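Local coordinates for protein putative pectin lyase (Geobacillus virus E2, PDB 7CHU) that serves as the tailspike of a thermophilic bacteriophage, with a pectin-lyase-like fold, and probably recognises and perhaps cleaves a polysaccharide of the host surface, at residues C258-N263 with I285-H290; C319-C324 with I339-Y344; S103-A108 with Q167-V172; F158-S163 with K192-G197; E393-G398 with N416-G421. All blocks are in the same frame, centred on the assembly; numbering follows the deposited sequence.

Overall arrangement
The five contacts sample a right-handed parallel beta-helix of the pectate lyase type and the sheets that follow it. Contacts 1 and 2, centres about 10 Å apart, are the buried ones: each pairs strands of successive coils, and strands 288-290 and 320-324 join them edge to edge. Both combine a row of phenylalanine rings with charged groups that reach the second subunit. Contacts 3 and 4, centres about 8 Å apart, are only partly buried and share the region where strands 169-175 and 187-195 adjoin; proline, leucine and amide groups replace the ring rows there. Contact 5, about 52 Å from contact 3 between centres, lies among antiparallel strands and rests on an arginine-tyrosine stack.

Contact 1. Residues C258-N263 with I285-H290; sequences CHFEAN and IGCKFH
Cys258 begins the pairing with both backbone polar atoms: its N donates to the thiol sulfur SG of Cys287 at 3.5 Å, and its O accepts from Lys288 N at 2.9 Å. At His259 the extended chain of Lys288 runs alongside the imidazole in the same direction and lays its CD over one ring face, a CH-pi contact 3.8 Å from the centroid. Phe260 and Phe289 point the same way on the opposite face of the sheet, their rings nearly parallel (7°) but slid apart, with centroids separated by 5.1 Å. This in-register piling of like residues is the ladder of a parallel beta-helix, where each coil repeats the one beneath; Phe321 stacks on Phe289 and continues the row. Glu261 has CG anti to the backbone N (chi1 180°), which returns its carboxylate to the side of His259: OE1 accepts a hydrogen bond from His259 NE2 at 2.8 Å through its anti lone pair, in the plane of the imidazole. The same OE1 makes only a long salt bridge, 3.6 Å, to Lys288 NZ, whose stronger partner is Asp219 of the second subunit. OE2 sits over one face of the His290 ring, and a water joins it to Lys288 NZ. Ala262 N donates the last backbone hydrogen bond of the pairing, to His290 O.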
# COMPACT_ATOMS: atom_id res chain seq x y z
N CYS A 258 -5.05 -1.93 8.55
CA CYS A 258 -5.71 -2.01 9.85
C CYS A 258 -7.10 -2.60 9.67
O CYS A 258 -7.67 -2.59 8.58
CB CYS A 258 -5.76 -0.63 10.49
SG CYS A 258 -4.08 -0.11 11.01
N HIS A 259 -7.67 -3.10 10.77
CA HIS A 259 -8.92 -3.87 10.74
C HIS A 259 -9.86 -3.30 11.80
O HIS A 259 -9.63 -3.52 12.99
CB HIS A 259 -8.61 -5.35 10.97
CG HIS A 259 -9.80 -6.27 10.97
ND1 HIS A 259 -9.67 -7.63 10.81
CD2 HIS A 259 -11.13 -6.05 11.15
CE1 HIS A 259 -10.86 -8.21 10.86
NE2 HIS A 259 -11.76 -7.27 11.06
N PHE A 260 -10.91 -2.58 11.38
CA PHE A 260 -11.90 -1.98 12.29
C PHE A 260 -13.22 -2.71 12.08
O PHE A 260 -13.73 -2.74 10.96
CB PHE A 260 -12.08 -0.49 12.03
CG PHE A 260 -10.80 0.31 12.07
CD1 PHE A 260 -10.33 0.80 13.27
CD2 PHE A 260 -10.08 0.58 10.91
CE1 PHE A 260 -9.13 1.54 13.33
CE2 PHE A 260 -8.89 1.31 10.94
CZ PHE A 260 -8.41 1.80 12.16
N GLU A 261 -13.76 -3.32 13.13
CA GLU A 261 -14.95 -4.13 12.92
C GLU A 261 -15.89 -4.05 14.12
O GLU A 261 -15.43 -4.12 15.25
CB GLU A 261 -14.59 -5.60 12.66
CG GLU A 261 -15.84 -6.46 12.43
CD GLU A 261 -15.55 -7.77 11.72
OE1 GLU A 261 -14.37 -8.06 11.42
OE2 GLU A 261 -16.51 -8.52 11.47
N ALA A 262 -17.19 -3.92 13.85
CA ALA A 262 -18.23 -4.03 14.88
C ALA A 262 -17.95 -3.11 16.07
O ALA A 262 -18.08 -3.51 17.23
CB ALA A 262 -18.40 -5.49 15.34
N ASN A 263 -17.57 -1.88 15.81
CA ASN A 263 -17.40 -0.96 16.92
C ASN A 263 -18.75 -0.39 17.30
O ASN A 263 -19.70 -0.41 16.52
CB ASN A 263 -16.40 0.12 16.55
CG ASN A 263 -14.95 -0.33 16.80
OD1 ASN A 263 -14.62 -0.84 17.88
ND2 ASN A 263 -14.11 -0.20 15.79
N ILE A 285 -4.40 3.15 4.70
CA ILE A 285 -3.97 2.43 3.50
C ILE A 285 -4.42 0.98 3.66
O ILE A 285 -3.94 0.26 4.55
CB ILE A 285 -2.46 2.54 3.27
CG1 ILE A 285 -2.06 4.02 3.15
CG2 ILE A 285 -2.03 1.70 2.02
CD1 ILE A 285 -0.54 4.26 3.21
N GLY A 286 -5.33 0.54 2.80
CA GLY A 286 -5.73 -0.85 2.84
C GLY A 286 -6.54 -1.24 4.05
O GLY A 286 -6.59 -2.42 4.40
N CYS A 287 -7.23 -0.29 4.68
CA CYS A 287 -7.91 -0.60 5.93
C CYS A 287 -9.32 -1.12 5.70
O CYS A 287 -9.95 -0.87 4.66
CB CYS A 287 -7.91 0.62 6.86
SG CYS A 287 -6.24 1.14 7.39
N LYS A 288 -9.79 -1.90 6.66
CA LYS A 288 -11.13 -2.50 6.65
C LYS A 288 -12.03 -1.77 7.65
O LYS A 288 -11.63 -1.56 8.79
CB LYS A 288 -11.04 -3.98 7.04
CG LYS A 288 -12.39 -4.65 7.35
CD LYS A 288 -12.20 -6.13 7.63
CE LYS A 288 -13.48 -6.83 8.00
NZ LYS A 288 -13.32 -8.31 7.94
N PHE A 289 -13.24 -1.37 7.22
CA PHE A 289 -14.25 -0.72 8.07
C PHE A 289 -15.55 -1.50 7.94
O PHE A 289 -16.29 -1.34 6.96
CB PHE A 289 -14.45 0.75 7.69
CG PHE A 289 -13.21 1.59 7.78
CD1 PHE A 289 -12.39 1.76 6.66
CD2 PHE A 289 -12.84 2.20 8.97
CE1 PHE A 289 -11.21 2.53 6.73
CE2 PHE A 289 -11.69 2.98 9.05
CZ PHE A 289 -10.86 3.14 7.94
N HIS A 290 -15.84 -2.34 8.93
CA HIS A 290 -16.88 -3.37 8.82
C HIS A 290 -17.91 -3.18 9.93
O HIS A 290 -17.54 -3.08 11.09
CB HIS A 290 -16.22 -4.75 8.91
CG HIS A 290 -17.07 -5.89 8.47
ND1 HIS A 290 -18.15 -6.35 9.21
CD2 HIS A 290 -16.94 -6.75 7.43
CE1 HIS A 290 -18.67 -7.41 8.61
NE2 HIS A 290 -17.95 -7.67 7.54
O HOH W 1 -15.50 -9.95 9.23

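Contact 2. Residues C319-C324 with I339-Y344; sequences CYFYQC and IGCDFY
Phe321 receives Phe343 CE1 over one face of its ring, while the carbonyl O of Asp342 and CB of Cys341 sit at its edge. The two phenyl planes are 23° apart and slid so far, with centroids 5.1 Å from each other, that they barely overlap. On the other face of the sheet Tyr322 has Gln323 CB over the centre of one ring face and Tyr344 CD2 at its edge, the latter 3.6 Å from Tyr322 CD1. Such aligned aromatic rows mark neighbouring coils of a parallel beta-helix, and here Phe350 also meets the ring of Phe343. Phe321 and Phe343 both place CG anti to the carbonyl carbon (chi1 -70° and -54°), a shared torsion that keeps the rings side by side and pointing the same way. Parallel pairing runs from Asp342 N on Cys319 O to Gln323 N on Tyr344 O. Asp342 lies on the tyrosine side of the sheet and is buried; Arg335 and Lys337 of the second subunit form salt bridges with its two oxygens, which would favour the charged carboxylate and tie this coil into the trimer. A water donates to Asp342 OD1 at 2.7 Å and to Phe321 O at 3.1 Å.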
# COMPACT_ATOMS: atom_id res chain seq x y z
N CYS A 319 -9.44 1.40 0.70
CA CYS A 319 -10.07 0.90 1.90
C CYS A 319 -11.42 0.28 1.58
O CYS A 319 -12.06 0.59 0.57
CB CYS A 319 -10.23 2.00 2.97
SG CYS A 319 -8.65 2.68 3.58
N TYR A 320 -11.84 -0.60 2.48
CA TYR A 320 -13.04 -1.41 2.35
C TYR A 320 -14.05 -0.94 3.40
O TYR A 320 -13.76 -0.94 4.60
CB TYR A 320 -12.69 -2.89 2.55
CG TYR A 320 -13.84 -3.81 2.90
CD1 TYR A 320 -14.94 -3.96 2.05
CD2 TYR A 320 -13.82 -4.53 4.08
CE1 TYR A 320 -15.99 -4.82 2.38
CE2 TYR A 320 -14.84 -5.37 4.42
CZ TYR A 320 -15.92 -5.51 3.58
OH TYR A 320 -16.91 -6.36 3.98
N PHE A 321 -15.24 -0.54 2.93
CA PHE A 321 -16.32 -0.08 3.79
C PHE A 321 -17.53 -0.98 3.58
O PHE A 321 -17.93 -1.22 2.44
CB PHE A 321 -16.71 1.36 3.46
CG PHE A 321 -15.68 2.38 3.86
CD1 PHE A 321 -14.59 2.66 3.02
CD2 PHE A 321 -15.79 3.06 5.07
CE1 PHE A 321 -13.62 3.59 3.39
CE2 PHE A 321 -14.83 4.01 5.45
CZ PHE A 321 -13.75 4.28 4.61
N TYR A 322 -18.13 -1.45 4.68
CA TYR A 322 -19.29 -2.33 4.56
C TYR A 322 -20.22 -2.15 5.75
O TYR A 322 -19.76 -2.11 6.90
CB TYR A 322 -18.84 -3.79 4.45
CG TYR A 322 -19.94 -4.79 4.71
CD1 TYR A 322 -20.99 -4.94 3.82
CD2 TYR A 322 -19.94 -5.56 5.86
CE1 TYR A 322 -22.00 -5.85 4.07
CE2 TYR A 322 -20.93 -6.46 6.12
CZ TYR A 322 -21.96 -6.61 5.22
OH TYR A 322 -22.96 -7.51 5.49
N GLN A 323 -21.52 -2.03 5.47
CA GLN A 323 -22.60 -2.10 6.45
C GLN A 323 -22.53 -0.97 7.49
O GLN A 323 -22.00 -1.15 8.59
CB GLN A 323 -22.59 -3.46 7.14
CG GLN A 323 -23.89 -3.85 7.87
CD GLN A 323 -24.98 -4.36 6.91
OE1 GLN A 323 -24.88 -4.19 5.70
NE2 GLN A 323 -26.04 -4.94 7.47
N CYS A 324 -23.06 0.21 7.12
CA CYS A 324 -23.10 1.42 7.99
C CYS A 324 -24.45 2.08 8.07
O CYS A 324 -25.05 2.42 7.06
CB CYS A 324 -22.04 2.41 7.49
SG CYS A 324 -21.99 3.98 8.36
N ILE A 339 -9.56 7.23 -2.60
CA ILE A 339 -9.01 6.69 -3.85
C ILE A 339 -9.05 5.17 -3.79
O ILE A 339 -8.45 4.57 -2.89
CB ILE A 339 -7.57 7.18 -4.09
CG1 ILE A 339 -7.56 8.69 -4.40
CG2 ILE A 339 -6.89 6.37 -5.20
CD1 ILE A 339 -6.17 9.24 -4.64
N GLY A 340 -9.70 4.56 -4.78
CA GLY A 340 -9.72 3.11 -4.88
C GLY A 340 -10.49 2.42 -3.78
O GLY A 340 -10.23 1.25 -3.50
N CYS A 341 -11.44 3.10 -3.14
CA CYS A 341 -12.17 2.44 -2.06
C CYS A 341 -13.41 1.76 -2.61
O CYS A 341 -13.95 2.13 -3.65
CB CYS A 341 -12.56 3.46 -0.97
SG CYS A 341 -11.10 4.29 -0.27
N ASP A 342 -13.92 0.81 -1.84
CA ASP A 342 -15.18 0.19 -2.19
C ASP A 342 -16.13 0.29 -1.01
O ASP A 342 -15.72 0.08 0.14
CB ASP A 342 -15.00 -1.25 -2.61
CG ASP A 342 -16.20 -1.78 -3.38
OD1 ASP A 342 -17.09 -2.34 -2.70
OD2 ASP A 342 -16.26 -1.61 -4.64
N PHE A 343 -17.40 0.57 -1.31
CA PHE A 343 -18.44 0.85 -0.34
C PHE A 343 -19.62 -0.08 -0.60
O PHE A 343 -20.11 -0.15 -1.73
CB PHE A 343 -18.92 2.30 -0.46
CG PHE A 343 -17.83 3.32 -0.37
CD1 PHE A 343 -17.46 3.85 0.88
CD2 PHE A 343 -17.21 3.80 -1.52
CE1 PHE A 343 -16.47 4.83 0.98
CE2 PHE A 343 -16.21 4.76 -1.45
CZ PHE A 343 -15.83 5.29 -0.19
N TYR A 344 -20.08 -0.78 0.43
CA TYR A 344 -21.21 -1.69 0.26
C TYR A 344 -22.19 -1.55 1.42
O TYR A 344 -21.92 -2.02 2.52
CB TYR A 344 -20.73 -3.14 0.12
CG TYR A 344 -21.81 -4.07 -0.35
CD1 TYR A 344 -22.10 -4.21 -1.71
CD2 TYR A 344 -22.55 -4.81 0.56
CE1 TYR A 344 -23.10 -5.08 -2.13
CE2 TYR A 344 -23.55 -5.67 0.15
CZ TYR A 344 -23.81 -5.80 -1.21
OH TYR A 344 -24.82 -6.64 -1.63
O HOH W 2 -17.07 -2.86 -0.07

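Contact 3. Residues S103-A108 with Q167-V172; sequences SSLNNA and QRLCFV
Asn106 and Arg168 share the two direct hydrogen bonds of this contact. The backbone N of Asn106 donates to Arg168 O at 3.0 Å, and the side-chain oxygen OD1 of Asn106 accepts from Arg168 N, also at 3.0 Å and nearly straight (165°), approached from a direction tilted out of the carbonyl plane. With CG beside its own backbone N (chi1 -80°), the asparagine carboxamide folds back over the neighbouring chain, so that Asn106 grips one residue by both its backbone N and its backbone O. The Gln167 side chain crosses that of Asn106 at about a right angle, with the amide planes 69° apart; ND2 of Asn106 comes to 3.0 Å from Gln167 OE1 but at an angle too poor for a hydrogen bond. A water instead donates to this OE1 at 2.7 Å and only weakly to Leu105 O. Van der Waals packing falls to Leu105, whose CB and CD1 lie against the glutamine amide; its CD2 makes the apolar pair, meeting Leu169 CD1 at 4.0 Å. Cys170 CB meets Asn106 O at 3.4 Å, with SG close behind. Asn107 extends to Arg205 of the third subunit. Segment 103-108, a loop between helix 91-99 and strand 113-117, is laid across the entry to strand 169-175, which pairs in turn with strand 187-195.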
# COMPACT_ATOMS: atom_id res chain seq x y z
N SER A 103 15.53 6.01 30.80
CA SER A 103 15.37 6.84 29.61
C SER A 103 15.02 8.26 30.02
O SER A 103 15.03 8.61 31.20
CB SER A 103 14.30 6.26 28.67
OG SER A 103 14.22 7.06 27.51
N SER A 104 14.76 9.10 29.03
CA SER A 104 14.35 10.48 29.27
C SER A 104 13.41 10.91 28.15
O SER A 104 12.76 10.06 27.53
CB SER A 104 15.57 11.40 29.39
OG SER A 104 16.42 11.28 28.25
N LEU A 105 13.31 12.21 27.87
CA LEU A 105 12.28 12.70 26.96
C LEU A 105 12.88 13.26 25.68
O LEU A 105 14.10 13.40 25.53
CB LEU A 105 11.41 13.77 27.63
CG LEU A 105 10.52 13.24 28.75
CD1 LEU A 105 10.54 14.23 29.89
CD2 LEU A 105 9.12 13.03 28.25
N ASN A 106 11.99 13.59 24.75
CA ASN A 106 12.34 14.00 23.37
C ASN A 106 13.12 12.83 22.75
O ASN A 106 12.79 11.66 23.00
CB ASN A 106 13.06 15.34 23.39
CG ASN A 106 12.09 16.55 23.51
OD1 ASN A 106 10.88 16.45 23.25
ND2 ASN A 106 12.64 17.69 23.95
N ASN A 107 14.17 13.10 21.96
CA ASN A 107 14.89 12.06 21.23
C ASN A 107 15.43 10.98 22.16
O ASN A 107 15.29 9.79 21.89
CB ASN A 107 16.02 12.67 20.41
CG ASN A 107 15.58 13.11 19.03
OD1 ASN A 107 16.34 13.01 18.07
ND2 ASN A 107 14.33 13.59 18.91
N ALA A 108 16.07 11.40 23.28
CA ALA A 108 16.64 10.50 24.29
C ALA A 108 17.57 9.46 23.68
O ALA A 108 17.50 8.27 24.00
CB ALA A 108 15.54 9.82 25.12
N GLN A 167 7.50 19.08 26.47
CA GLN A 167 8.31 18.20 25.65
C GLN A 167 7.41 17.17 24.98
O GLN A 167 6.19 17.12 25.20
CB GLN A 167 9.37 17.47 26.50
CG GLN A 167 10.20 18.29 27.44
CD GLN A 167 11.50 17.57 27.74
OE1 GLN A 167 12.18 17.11 26.81
NE2 GLN A 167 11.83 17.42 29.02
N ARG A 168 8.03 16.31 24.19
CA ARG A 168 7.30 15.23 23.55
C ARG A 168 7.86 13.88 23.95
O ARG A 168 9.00 13.75 24.42
CB ARG A 168 7.35 15.41 22.04
CG ARG A 168 6.79 16.77 21.64
CD ARG A 168 6.60 16.86 20.16
NE ARG A 168 5.56 15.95 19.69
CZ ARG A 168 4.27 16.24 19.72
NH1 ARG A 168 3.85 17.41 20.21
NH2 ARG A 168 3.39 15.36 19.25
N LEU A 169 7.02 12.87 23.79
CA LEU A 169 7.42 11.48 23.91
C LEU A 169 7.74 10.96 22.52
O LEU A 169 6.90 11.06 21.62
CB LEU A 169 6.28 10.67 24.53
CG LEU A 169 6.68 9.43 25.28
CD1 LEU A 169 7.52 9.86 26.46
CD2 LEU A 169 5.43 8.74 25.74
N CYS A 170 8.94 10.38 22.33
CA CYS A 170 9.36 9.93 21.01
C CYS A 170 9.67 8.44 20.95
O CYS A 170 10.15 7.84 21.92
CB CYS A 170 10.59 10.70 20.53
SG CYS A 170 10.31 12.46 20.40
N PHE A 171 9.38 7.84 19.79
CA PHE A 171 9.78 6.47 19.46
C PHE A 171 9.21 5.45 20.45
O PHE A 171 9.91 4.52 20.86
CB PHE A 171 11.30 6.34 19.40
CG PHE A 171 11.96 7.31 18.45
CD1 PHE A 171 11.92 7.08 17.07
CD2 PHE A 171 12.62 8.43 18.94
CE1 PHE A 171 12.54 7.97 16.20
CE2 PHE A 171 13.25 9.32 18.08
CZ PHE A 171 13.21 9.10 16.71
N VAL A 172 7.95 5.62 20.86
CA VAL A 172 7.27 4.63 21.69
C VAL A 172 6.44 3.72 20.79
O VAL A 172 6.21 4.01 19.62
CB VAL A 172 6.39 5.28 22.78
CG1 VAL A 172 7.26 5.98 23.87
CG2 VAL A 172 5.40 6.26 22.16
O HOH W 3 14.82 16.61 26.68

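Contact 4. Residues F158-S163 with K192-G197; sequences FEFVPS and KKISLG
Packing between two successive coils of the parallel beta-helix, more apolar than polar, joins Phe160, Val161 and Pro162 to Lys192, Lys193 and Ile194 where strand 156-160 ends beside strand 187-195. The last cross-link of the strand is a weak hydrogen bond from Lys192 N to Phe160 O, 3.0 Å long but bent to 133°. Beyond it the pairing gives way to carbon contacts. Val161 CA meets Lys192 O at 3.6 Å in a CA-H...O contact that is almost linear (175°). The CG2 methyl of Val161, anti to the backbone N, lies alongside CB, CG and CD of the extended Lys192 chain, which runs in the same direction. Pro162 then turns its ring across the lysine that follows, the two at about a right angle: CD and CG each approach Lys193 CB to 3.8 Å, and CD also lies 3.3 Å from Lys192 O. On the inner side the Ile194 methyl CD1 presses against Phe160 CB at 3.4 Å, next to Val172 of an adjoining strand. Both lysines therefore lend their aliphatic stems to the packing while their ammonium ends lead away, Lys193 to a salt bridge with Glu216; the contact itself depends on shape fit far more than on charge.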
# COMPACT_ATOMS: atom_id res chain seq x y z
N PHE A 158 -3.10 1.48 29.00
CA PHE A 158 -1.76 2.02 28.79
C PHE A 158 -1.90 3.48 28.41
O PHE A 158 -2.48 3.79 27.37
CB PHE A 158 -1.02 1.27 27.67
CG PHE A 158 -0.63 -0.13 28.01
CD1 PHE A 158 0.12 -0.41 29.15
CD2 PHE A 158 -0.99 -1.17 27.17
CE1 PHE A 158 0.49 -1.71 29.44
CE2 PHE A 158 -0.62 -2.47 27.46
CZ PHE A 158 0.11 -2.75 28.59
N GLU A 159 -1.29 4.37 29.21
CA GLU A 159 -1.22 5.79 28.92
C GLU A 159 0.20 6.14 28.50
O GLU A 159 1.13 6.06 29.33
CB GLU A 159 -1.66 6.63 30.13
CG GLU A 159 -1.79 8.13 29.82
CD GLU A 159 -2.01 9.03 31.07
OE1 GLU A 159 -1.46 8.73 32.16
OE2 GLU A 159 -2.71 10.05 30.96
N PHE A 160 0.38 6.57 27.25
CA PHE A 160 1.63 7.13 26.75
C PHE A 160 1.45 8.64 26.71
O PHE A 160 0.61 9.14 25.95
CB PHE A 160 1.98 6.62 25.34
CG PHE A 160 2.24 5.13 25.23
CD1 PHE A 160 1.18 4.23 25.16
CD2 PHE A 160 3.55 4.64 25.15
CE1 PHE A 160 1.42 2.87 25.03
CE2 PHE A 160 3.80 3.28 25.03
CZ PHE A 160 2.72 2.39 24.98
N VAL A 161 2.22 9.37 27.51
CA VAL A 161 2.17 10.83 27.56
C VAL A 161 3.49 11.29 28.17
O VAL A 161 3.98 10.63 29.08
CB VAL A 161 0.95 11.32 28.37
CG1 VAL A 161 1.07 10.90 29.86
CG2 VAL A 161 0.78 12.84 28.30
N PRO A 162 4.09 12.39 27.73
CA PRO A 162 5.33 12.84 28.38
C PRO A 162 5.05 13.28 29.80
O PRO A 162 4.04 13.92 30.08
CB PRO A 162 5.79 14.02 27.51
CG PRO A 162 4.51 14.51 26.82
CD PRO A 162 3.73 13.25 26.58
N SER A 163 5.97 12.93 30.71
CA SER A 163 5.82 13.43 32.08
C SER A 163 5.84 14.95 32.12
O SER A 163 5.14 15.56 32.93
CB SER A 163 6.92 12.85 32.97
OG SER A 163 8.22 13.19 32.49
N LYS A 192 -0.62 10.65 23.61
CA LYS A 192 -0.71 12.10 23.67
C LYS A 192 0.68 12.71 23.59
O LYS A 192 1.57 12.29 24.33
CB LYS A 192 -1.39 12.57 24.97
CG LYS A 192 -1.46 14.09 25.12
CD LYS A 192 -2.38 14.49 26.26
CE LYS A 192 -2.44 16.00 26.41
NZ LYS A 192 -3.50 16.39 27.40
N LYS A 193 0.84 13.69 22.70
CA LYS A 193 2.09 14.44 22.53
C LYS A 193 3.25 13.51 22.22
O LYS A 193 4.35 13.60 22.79
CB LYS A 193 2.37 15.32 23.75
CG LYS A 193 1.47 16.56 23.78
CD LYS A 193 1.73 17.39 25.05
CE LYS A 193 0.73 18.53 25.19
NZ LYS A 193 0.95 19.54 24.14
N ILE A 194 3.00 12.58 21.31
CA ILE A 194 3.95 11.55 20.91
C ILE A 194 4.44 11.88 19.52
O ILE A 194 3.67 12.36 18.68
CB ILE A 194 3.30 10.16 20.95
CG1 ILE A 194 3.04 9.72 22.39
CG2 ILE A 194 4.11 9.13 20.18
CD1 ILE A 194 2.30 8.38 22.41
N SER A 195 5.72 11.64 19.27
CA SER A 195 6.30 11.74 17.93
C SER A 195 6.95 10.42 17.56
O SER A 195 7.52 9.73 18.43
CB SER A 195 7.35 12.86 17.84
OG SER A 195 6.75 14.13 17.84
N LEU A 196 6.88 10.07 16.28
CA LEU A 196 7.66 8.96 15.72
C LEU A 196 7.35 7.63 16.42
O LEU A 196 8.24 6.81 16.65
CB LEU A 196 9.15 9.28 15.76
CG LEU A 196 9.52 10.39 14.78
CD1 LEU A 196 10.65 11.31 15.26
CD2 LEU A 196 9.85 9.77 13.45
N GLY A 197 6.07 7.42 16.74
CA GLY A 197 5.65 6.14 17.26
C GLY A 197 5.65 5.06 16.18
O GLY A 197 5.44 5.33 14.99

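Contact 5. Residues E393-G398 with N416-G421; sequences ENRKLG and NVYRSG
Arg395 lies flat on Tyr418, its guanidinium plane 5° from that of the ring and the two centres 3.6 Å apart. This is a stacked cation-pi pair: Tyr418 CE2 sits over the middle of the guanidinium, while Arg395 CZ falls toward the rim of the tyrosine ring. A bend at chi3 (-70°) in the arginine swings NE and the guanidinium flat onto the ring. Its CD adds a CH-pi contact over the same face, 4.0 Å from the centroid. Rotation of the guanidinium is fixed from its edge by Glu393, which is gripped side-on: NE donates to OE2 at 2.9 Å and NH2 to OE1 at 3.2 Å, both oxygens being met from above the carboxylate plane. OE2 also takes the Arg395 backbone N. Asn394 crosses Arg419 with the amide and guanidinium planes steeply inclined, and its ND2 donates to Arg419 O at 2.9 Å in an almost straight bond (177°) that arrives from above the carbonyl plane. One water links Asn394 N to that same oxygen; another joins ND2 to Gly421 O. Tyr403 of strand 402-407 meets both Arg395 and Tyr418, and Asn379 holds the tyrosine hydroxyl, placing the pair among the antiparallel strands that succeed the beta-helix, where strand 418-420 turns back to pair antiparallel with strand 423-426.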
# COMPACT_ATOMS: atom_id res chain seq x y z
N GLU A 393 -25.11 5.28 -10.37
CA GLU A 393 -24.74 6.69 -10.50
C GLU A 393 -24.28 6.95 -11.93
O GLU A 393 -23.32 6.33 -12.42
CB GLU A 393 -23.66 7.08 -9.48
CG GLU A 393 -23.10 8.49 -9.66
CD GLU A 393 -24.16 9.59 -9.61
OE1 GLU A 393 -24.78 9.77 -8.54
OE2 GLU A 393 -24.37 10.27 -10.64
N ASN A 394 -24.99 7.85 -12.61
CA ASN A 394 -24.69 8.14 -14.00
C ASN A 394 -23.47 9.04 -14.15
O ASN A 394 -22.78 8.95 -15.17
CB ASN A 394 -25.90 8.82 -14.66
CG ASN A 394 -27.04 7.87 -14.88
OD1 ASN A 394 -26.85 6.77 -15.36
ND2 ASN A 394 -28.25 8.30 -14.52
N ARG A 395 -23.24 9.94 -13.20
CA ARG A 395 -22.10 10.85 -13.32
C ARG A 395 -20.80 10.08 -13.08
O ARG A 395 -20.66 9.37 -12.08
CB ARG A 395 -22.23 11.99 -12.32
CG ARG A 395 -23.42 12.92 -12.59
CD ARG A 395 -23.69 13.84 -11.41
NE ARG A 395 -24.22 13.12 -10.28
CZ ARG A 395 -24.44 13.65 -9.07
NH1 ARG A 395 -24.14 14.93 -8.83
NH2 ARG A 395 -24.96 12.91 -8.11
N LYS A 396 -19.85 10.22 -14.01
CA LYS A 396 -18.55 9.53 -13.96
C LYS A 396 -17.39 10.46 -13.66
O LYS A 396 -16.52 10.10 -12.88
CB LYS A 396 -18.25 8.82 -15.28
CG LYS A 396 -19.43 8.03 -15.88
CD LYS A 396 -19.96 6.97 -14.91
CE LYS A 396 -21.03 6.10 -15.58
NZ LYS A 396 -21.76 5.29 -14.58
N LEU A 397 -17.35 11.64 -14.25
CA LEU A 397 -16.33 12.63 -13.91
C LEU A 397 -17.03 13.95 -13.67
O LEU A 397 -18.03 14.26 -14.33
CB LEU A 397 -15.29 12.77 -15.03
CG LEU A 397 -14.07 13.66 -14.77
CD1 LEU A 397 -12.87 13.16 -15.56
CD2 LEU A 397 -14.33 15.10 -15.12
N GLY A 398 -16.55 14.72 -12.70
CA GLY A 398 -17.18 16.00 -12.46
C GLY A 398 -16.48 16.79 -11.38
O GLY A 398 -15.66 16.29 -10.61
N ASN A 416 -24.84 21.99 -14.93
CA ASN A 416 -25.95 22.29 -14.03
C ASN A 416 -27.16 21.39 -14.27
O ASN A 416 -28.30 21.81 -14.09
CB ASN A 416 -26.39 23.77 -14.11
CG ASN A 416 -27.29 24.18 -12.94
OD1 ASN A 416 -27.15 23.65 -11.82
ND2 ASN A 416 -28.23 25.09 -13.20
N VAL A 417 -26.92 20.15 -14.67
CA VAL A 417 -27.99 19.16 -14.80
C VAL A 417 -27.34 17.80 -14.90
O VAL A 417 -26.26 17.66 -15.48
CB VAL A 417 -28.89 19.45 -16.03
CG1 VAL A 417 -28.06 19.38 -17.33
CG2 VAL A 417 -30.05 18.45 -16.09
N TYR A 418 -28.00 16.79 -14.35
CA TYR A 418 -27.53 15.42 -14.48
C TYR A 418 -28.72 14.49 -14.40
O TYR A 418 -29.76 14.84 -13.84
CB TYR A 418 -26.47 15.07 -13.40
CG TYR A 418 -26.96 15.09 -11.96
CD1 TYR A 418 -26.96 16.27 -11.21
CD2 TYR A 418 -27.39 13.92 -11.34
CE1 TYR A 418 -27.39 16.28 -9.87
CE2 TYR A 418 -27.83 13.92 -10.03
CZ TYR A 418 -27.82 15.09 -9.29
OH TYR A 418 -28.25 15.07 -7.99
N ARG A 419 -28.57 13.29 -14.96
CA ARG A 419 -29.64 12.30 -14.93
C ARG A 419 -29.59 11.46 -13.66
O ARG A 419 -28.54 10.91 -13.31
CB ARG A 419 -29.59 11.39 -16.15
CG ARG A 419 -30.62 10.25 -16.05
CD ARG A 419 -30.88 9.60 -17.36
NE ARG A 419 -31.98 8.64 -17.30
CZ ARG A 419 -32.65 8.21 -18.35
NH1 ARG A 419 -32.33 8.66 -19.57
NH2 ARG A 419 -33.63 7.33 -18.20
N SER A 420 -30.73 11.35 -12.98
CA SER A 420 -30.87 10.50 -11.80
C SER A 420 -32.10 9.63 -11.98
O SER A 420 -33.23 10.13 -11.97
CB SER A 420 -30.97 11.33 -10.52
OG SER A 420 -31.13 10.49 -9.39
N GLY A 421 -31.89 8.33 -12.15
CA GLY A 421 -33.02 7.47 -12.48
C GLY A 421 -33.67 7.95 -13.77
O GLY A 421 -33.02 8.12 -14.80
O HOH W 4 -27.36 9.12 -11.51
O HOH W 5 -30.62 6.50 -14.87